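Local coordinates for protein Rho guanine nucleotide exchange factor 11 (Homo sapiens, PDB 5JHH) that probably activates Rho-family GTPases, RhoA above all, by promoting exchange of bound GDP for GTP through its tandem DH and PH domains, at residues A[50-55]-A[61-66]; A[175-180]-A[199-204]. All blocks are in the same frame, centred on the assembly; numbering follows the deposited sequence.

Interaction 1. Residues A[50-55]-A[61-66]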
loop_
_atom_site.group_PDB
_atom_site.type_symbol
_atom_site.label_atom_id
_atom_site.label_comp_id
_atom_site.label_asym_id
_atom_site.label_seq_id
_atom_site.Cartn_x
_atom_site.Cartn_y
_atom_site.Cartn_z
ATOM N N GLN A 50 -10.113 -25.130 -3.900
ATOM C CA GLN A 50 -10.431 -26.559 -4.119
ATOM C C GLN A 50 -11.721 -26.754 -4.860
ATOM O O GLN A 50 -11.818 -27.647 -5.698
ATOM C CB GLN A 50 -10.513 -27.334 -2.821
ATOM C CG GLN A 50 -9.206 -27.350 -2.056
ATOM C CD GLN A 50 -8.106 -28.122 -2.735
ATOM O OE1 GLN A 50 -8.348 -28.995 -3.553
ATOM N NE2 GLN A 50 -6.870 -27.774 -2.411
ATOM N N ARG A 51 -12.691 -25.883 -4.618
ATOM C CA ARG A 51 -13.947 -25.971 -5.347
ATOM C C ARG A 51 -13.803 -25.483 -6.784
ATOM O O ARG A 51 -14.387 -26.063 -7.707
ATOM C CB ARG A 51 -15.051 -25.228 -4.641
ATOM C CG ARG A 51 -15.441 -25.796 -3.272
ATOM C CD ARG A 51 -16.671 -25.080 -2.719
ATOM N NE ARG A 51 -17.776 -25.208 -3.681
ATOM C CZ ARG A 51 -18.732 -24.303 -3.921
ATOM N NH1 ARG A 51 -18.771 -23.129 -3.272
ATOM N NH2 ARG A 51 -19.651 -24.577 -4.849
ATOM N N MET A 52 -13.005 -24.452 -7.013
ATOM C CA MET A 52 -12.839 -23.992 -8.382
ATOM C C MET A 52 -12.186 -25.092 -9.190
ATOM O O MET A 52 -12.439 -25.250 -10.370
ATOM C CB MET A 52 -11.948 -22.754 -8.436
ATOM C CG MET A 52 -12.590 -21.539 -7.793
ATOM S SD MET A 52 -11.517 -20.112 -7.852
ATOM C CE MET A 52 -12.553 -18.886 -7.079
ATOM N N LYS A 53 -11.244 -25.764 -8.550
ATOM C CA LYS A 53 -10.473 -26.790 -9.192
ATOM C C LYS A 53 -11.349 -27.991 -9.452
ATOM O O LYS A 53 -11.416 -28.452 -10.564
ATOM C CB LYS A 53 -9.334 -27.199 -8.282
ATOM C CG LYS A 53 -8.274 -28.051 -8.958
ATOM C CD LYS A 53 -7.850 -29.198 -8.068
ATOM C CE LYS A 53 -6.354 -29.395 -8.100
ATOM N NZ LYS A 53 -5.726 -28.378 -7.209
ATOM N N LYS A 54 -11.983 -28.501 -8.402
ATOM C CA LYS A 54 -12.805 -29.693 -8.485
ATOM C C LYS A 54 -13.968 -29.506 -9.481
ATOM O O LYS A 54 -14.220 -30.408 -10.265
ATOM C CB LYS A 54 -13.328 -30.102 -7.094
ATOM C CG LYS A 54 -14.550 -31.022 -7.099
ATOM C CD LYS A 54 -14.168 -32.500 -7.246
ATOM C CE LYS A 54 -14.081 -33.222 -5.901
ATOM N NZ LYS A 54 -15.375 -33.167 -5.160
ATOM N N GLU A 55 -14.669 -28.367 -9.467
ATOM C CA GLU A 55 -15.794 -28.180 -10.389
ATOM C C GLU A 55 -15.423 -27.465 -11.711
ATOM O O GLU A 55 -16.308 -26.973 -12.406
ATOM C CB GLU A 55 -16.887 -27.384 -9.700
ATOM C CG GLU A 55 -17.461 -28.065 -8.470
ATOM C CD GLU A 55 -18.321 -27.134 -7.613
ATOM O OE1 GLU A 55 -18.948 -26.201 -8.169
ATOM O OE2 GLU A 55 -18.375 -27.344 -6.376
ATOM N N GLU A 61 -4.908 -23.409 -16.333
ATOM C CA GLU A 61 -3.887 -22.401 -16.554
ATOM C C GLU A 61 -4.254 -21.092 -15.866
ATOM O O GLU A 61 -3.373 -20.436 -15.301
ATOM C CB GLU A 61 -3.678 -22.159 -18.045
ATOM C CG GLU A 61 -3.107 -23.382 -18.784
ATOM C CD GLU A 61 -4.152 -24.417 -19.229
ATOM O OE1 GLU A 61 -5.385 -24.274 -18.973
ATOM O OE2 GLU A 61 -3.737 -25.413 -19.847
ATOM N N GLU A 62 -5.549 -20.730 -15.870
ATOM C CA GLU A 62 -5.971 -19.518 -15.174
ATOM C C GLU A 62 -5.953 -19.705 -13.683
ATOM O O GLU A 62 -5.535 -18.823 -12.967
ATOM C CB GLU A 62 -7.359 -19.043 -15.597
ATOM C CG GLU A 62 -7.384 -18.313 -16.926
ATOM C CD GLU A 62 -8.810 -18.079 -17.460
ATOM O OE1 GLU A 62 -9.783 -17.951 -16.643
ATOM O OE2 GLU A 62 -8.945 -18.023 -18.713
ATOM N N LEU A 63 -6.466 -20.822 -13.210
ATOM C CA LEU A 63 -6.522 -21.058 -11.799
ATOM C C LEU A 63 -5.082 -21.033 -11.189
ATOM O O LEU A 63 -4.861 -20.478 -10.109
ATOM C CB LEU A 63 -7.205 -22.387 -11.541
ATOM C CG LEU A 63 -7.475 -22.734 -10.097
ATOM C CD1 LEU A 63 -8.373 -21.691 -9.444
ATOM C CD2 LEU A 63 -8.067 -24.112 -10.025
ATOM N N ALA A 64 -4.103 -21.561 -11.902
ATOM C CA ALA A 64 -2.751 -21.592 -11.359
ATOM C C ALA A 64 -2.221 -20.185 -11.222
ATOM O O ALA A 64 -1.427 -19.917 -10.315
ATOM C CB ALA A 64 -1.796 -22.435 -12.205
ATOM N N ARG A 65 -2.673 -19.267 -12.072
ATOM C CA ARG A 65 -2.186 -17.903 -11.953
ATOM C C ARG A 65 -2.827 -17.176 -10.782
ATOM O O ARG A 65 -2.233 -16.276 -10.203
ATOM C CB ARG A 65 -2.288 -17.124 -13.284
ATOM C CG ARG A 65 -1.148 -17.564 -14.223
ATOM C CD ARG A 65 -1.083 -16.831 -15.554
ATOM N NE ARG A 65 -2.294 -17.050 -16.339
ATOM C CZ ARG A 65 -2.386 -17.815 -17.440
ATOM N NH1 ARG A 65 -1.325 -18.444 -17.930
ATOM N NH2 ARG A 65 -3.554 -17.941 -18.071
ATOM N N LEU A 66 -4.040 -17.568 -10.433
ATOM C CA LEU A 66 -4.749 -16.953 -9.329
ATOM C C LEU A 66 -4.278 -17.538 -7.974
ATOM O O LEU A 66 -4.148 -16.828 -7.033
ATOM C CB LEU A 66 -6.232 -17.173 -9.513
ATOM C CG LEU A 66 -7.091 -16.796 -8.319
ATOM C CD1 LEU A 66 -7.040 -15.314 -8.099
ATOM C CD2 LEU A 66 -8.530 -17.225 -8.573
#

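Interaction 2. Residues A[175-180]-A[199-204]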
loop_
_atom_site.group_PDB
_atom_site.type_symbol
_atom_site.label_atom_id
_atom_site.label_comp_id
_atom_site.label_asym_id
_atom_site.label_seq_id
_atom_site.Cartn_x
_atom_site.Cartn_y
_atom_site.Cartn_z
ATOM N N LEU A 175 6.272 -4.823 12.521
ATOM C CA LEU A 175 5.618 -4.025 13.536
ATOM C C LEU A 175 5.469 -4.861 14.790
ATOM O O LEU A 175 5.691 -4.384 15.887
ATOM C CB LEU A 175 4.260 -3.579 13.041
ATOM C CG LEU A 175 4.182 -2.570 11.883
ATOM C CD1 LEU A 175 2.715 -2.407 11.445
ATOM C CD2 LEU A 175 4.717 -1.234 12.335
ATOM N N LEU A 176 5.096 -6.122 14.638
ATOM C CA LEU A 176 4.999 -6.964 15.792
ATOM C C LEU A 176 6.367 -7.201 16.394
ATOM O O LEU A 176 6.448 -7.308 17.605
ATOM C CB LEU A 176 4.313 -8.279 15.489
ATOM C CG LEU A 176 2.814 -8.107 15.242
ATOM C CD1 LEU A 176 2.312 -9.269 14.385
ATOM C CD2 LEU A 176 2.080 -8.052 16.584
ATOM N N LEU A 177 7.430 -7.267 15.579
ATOM C CA LEU A 177 8.767 -7.445 16.148
ATOM C C LEU A 177 9.259 -6.173 16.875
ATOM O O LEU A 177 9.825 -6.258 17.977
ATOM C CB LEU A 177 9.777 -7.969 15.118
ATOM C CG LEU A 177 9.529 -9.419 14.681
ATOM C CD1 LEU A 177 10.209 -9.798 13.359
ATOM C CD2 LEU A 177 9.991 -10.376 15.734
ATOM N N GLU A 178 9.016 -5.002 16.292
ATOM C CA GLU A 178 9.437 -3.735 16.902
ATOM C C GLU A 178 8.820 -3.626 18.280
ATOM O O GLU A 178 9.498 -3.354 19.252
ATOM C CB GLU A 178 9.076 -2.525 16.045
ATOM C CG GLU A 178 10.103 -2.247 14.947
ATOM C CD GLU A 178 9.532 -1.520 13.725
ATOM O OE1 GLU A 178 8.749 -0.570 13.923
ATOM O OE2 GLU A 178 9.849 -1.893 12.556
ATOM N N SER A 179 7.555 -3.952 18.392
ATOM C CA SER A 179 6.909 -3.896 19.678
ATOM C C SER A 179 7.409 -4.941 20.713
ATOM O O SER A 179 7.479 -4.657 21.909
ATOM C CB SER A 179 5.409 -4.000 19.484
ATOM O OG SER A 179 4.849 -4.448 20.694
ATOM N N ILE A 180 7.757 -6.142 20.277
ATOM C CA ILE A 180 8.367 -7.108 21.191
ATOM C C ILE A 180 9.736 -6.624 21.672
ATOM O O ILE A 180 10.090 -6.783 22.860
ATOM C CB ILE A 180 8.559 -8.453 20.523
ATOM C CG1 ILE A 180 7.198 -9.113 20.269
ATOM C CG2 ILE A 180 9.389 -9.407 21.369
ATOM C CD1 ILE A 180 7.269 -10.212 19.235
ATOM N N ASP A 199 14.874 -6.819 10.944
ATOM C CA ASP A 199 15.505 -6.305 9.724
ATOM C C ASP A 199 15.317 -7.248 8.502
ATOM O O ASP A 199 15.246 -6.788 7.339
ATOM C CB ASP A 199 17.013 -6.091 9.967
ATOM C CG ASP A 199 17.319 -4.968 11.005
ATOM O OD1 ASP A 199 16.457 -4.161 11.392
ATOM O OD2 ASP A 199 18.467 -4.903 11.417
ATOM N N GLN A 200 15.298 -8.564 8.748
ATOM C CA GLN A 200 15.198 -9.513 7.641
ATOM C C GLN A 200 13.765 -9.500 7.118
ATOM O O GLN A 200 13.568 -9.478 5.924
ATOM C CB GLN A 200 15.637 -10.913 8.065
ATOM C CG GLN A 200 17.142 -11.124 8.189
ATOM C CD GLN A 200 17.797 -11.444 6.879
ATOM O OE1 GLN A 200 17.795 -10.648 5.974
ATOM N NE2 GLN A 200 18.401 -12.616 6.779
ATOM N N CYS A 201 12.776 -9.381 8.005
ATOM C CA CYS A 201 11.386 -9.127 7.586
ATOM C C CYS A 201 11.237 -7.909 6.684
ATOM O O CYS A 201 10.507 -7.953 5.707
ATOM C CB CYS A 201 10.475 -8.925 8.751
ATOM S SG CYS A 201 10.226 -10.393 9.702
ATOM N N ARG A 202 11.900 -6.824 7.004
ATOM C CA ARG A 202 11.863 -5.675 6.096
ATOM C C ARG A 202 12.360 -6.003 4.708
ATOM O O ARG A 202 11.791 -5.572 3.690
ATOM C CB ARG A 202 12.659 -4.515 6.652
ATOM C CG ARG A 202 11.884 -3.842 7.778
ATOM C CD ARG A 202 12.578 -2.580 8.273
ATOM N NE ARG A 202 11.887 -2.056 9.429
ATOM C CZ ARG A 202 12.474 -1.724 10.582
ATOM N NH1 ARG A 202 13.794 -1.828 10.741
ATOM N NH2 ARG A 202 11.728 -1.261 11.579
ATOM N N GLU A 203 13.436 -6.751 4.692
ATOM C CA GLU A 203 14.101 -7.195 3.461
ATOM C C GLU A 203 13.186 -8.135 2.653
ATOM O O GLU A 203 13.082 -8.071 1.439
ATOM C CB GLU A 203 15.374 -7.907 3.888
ATOM C CG GLU A 203 16.604 -7.540 3.109
ATOM C CD GLU A 203 16.863 -6.065 2.967
ATOM O OE1 GLU A 203 17.074 -5.411 3.998
ATOM O OE2 GLU A 203 16.896 -5.597 1.797
ATOM N N ILE A 204 12.435 -8.944 3.372
ATOM C CA ILE A 204 11.474 -9.810 2.736
ATOM C C ILE A 204 10.393 -8.958 2.105
ATOM O O ILE A 204 9.943 -9.232 1.017
ATOM C CB ILE A 204 10.871 -10.761 3.781
ATOM C CG1 ILE A 204 11.879 -11.853 4.115
ATOM C CG2 ILE A 204 9.569 -11.325 3.316
ATOM C CD1 ILE A 204 11.458 -12.638 5.346
#

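Interaction 1. Residues A[50-55]-A[61-66]
L63 reaches across a helical hairpin in the Dbl-homology (DH) domain and sets its two methyls against M52 and K53. The C-terminal end of the long helix 18-54 turns back here into the short helix 60-66. The two segments run nearly antiparallel, at 168°, with axes 10.8 Å apart at closest approach.

The contact is apolar, and no hydrogen bond crosses it. The two methyls of L63 go to different partners. CD1 meets the thioether of M52, with L63 CD1 3.9 Å from M52 SD. The M52 chain is extended beyond CG, and M52 SD also comes within 4.2 Å of L66 CD2. M52 and L63 both pack on M58 of the turn, while F144 and M145 of helix 139-150 cover M52 further. L66 goes on to A127 and I131 of helix 124-137.

The ion pairs nearby take no part in the contact itself. R51 and E55 form a salt bridge through two weak hydrogen bonds, from NE and NH2 of R51 to E55 OE2. E62 OE1 pairs with K134.

The other branch of L63 rests on CA and CB of K53: with CG of L63 anti to its own N (chi1 -174°), L63 CD2 stands 3.7 Å from K53 CA.

Interaction 2. Residues A[175-180]-A[199-204]
This contact belongs to the helical bundle of the DH domain, where L177 and E178 of helix 165-182 face C201 and R202 of helix 189-227. The longer helix continues toward the PH domain. Two layers can be told apart, one apolar and one charged.

In the buried layer, one methyl of L177 meets the thiol sulfur of C201, with L177 CD1 3.7 Å from C201 SG. L177 also packs on L194 and R198 of helix 189-227.

In the partly exposed layer, E178 and R202 probably pair as a salt bridge, but E178 OE2 and R202 NH2 are modelled too close together, so the detail is doubtful. Their side chains cross at about a right angle. R202 is extended from CG to NE, which carries its guanidinium across to E178. Its other terminal nitrogen turns back to its own helix, where R202 NH1 lies 3.6 Å from D199 OD1. R202 thus probably links two acids, one on each helix. A chain of another protein also touches R202.

Around the pair, M101 and F105 of helix 98-105 cover L177 and C201 respectively, and L176 packs on E29 and L30 of helix 18-54.

Overall arrangement
Both contacts join helices of the DH domain, but they share no segment and their centres lie 33 Å apart. Helix 18-54 connects them indirectly: its C-terminal end takes part in interaction 1, and residues nearer its start pack beside 175-180. Interaction 1 closes a short hairpin with few residues between its segments and is mostly buried. It relies on methyl and thioether packing, and no ion pair crosses it. Interaction 2 brings together helices 165-182 and 189-227 and is partly buried. It pairs a small apolar layer with a probable salt-bridge network between the helices, on a side that another protein chain also approaches.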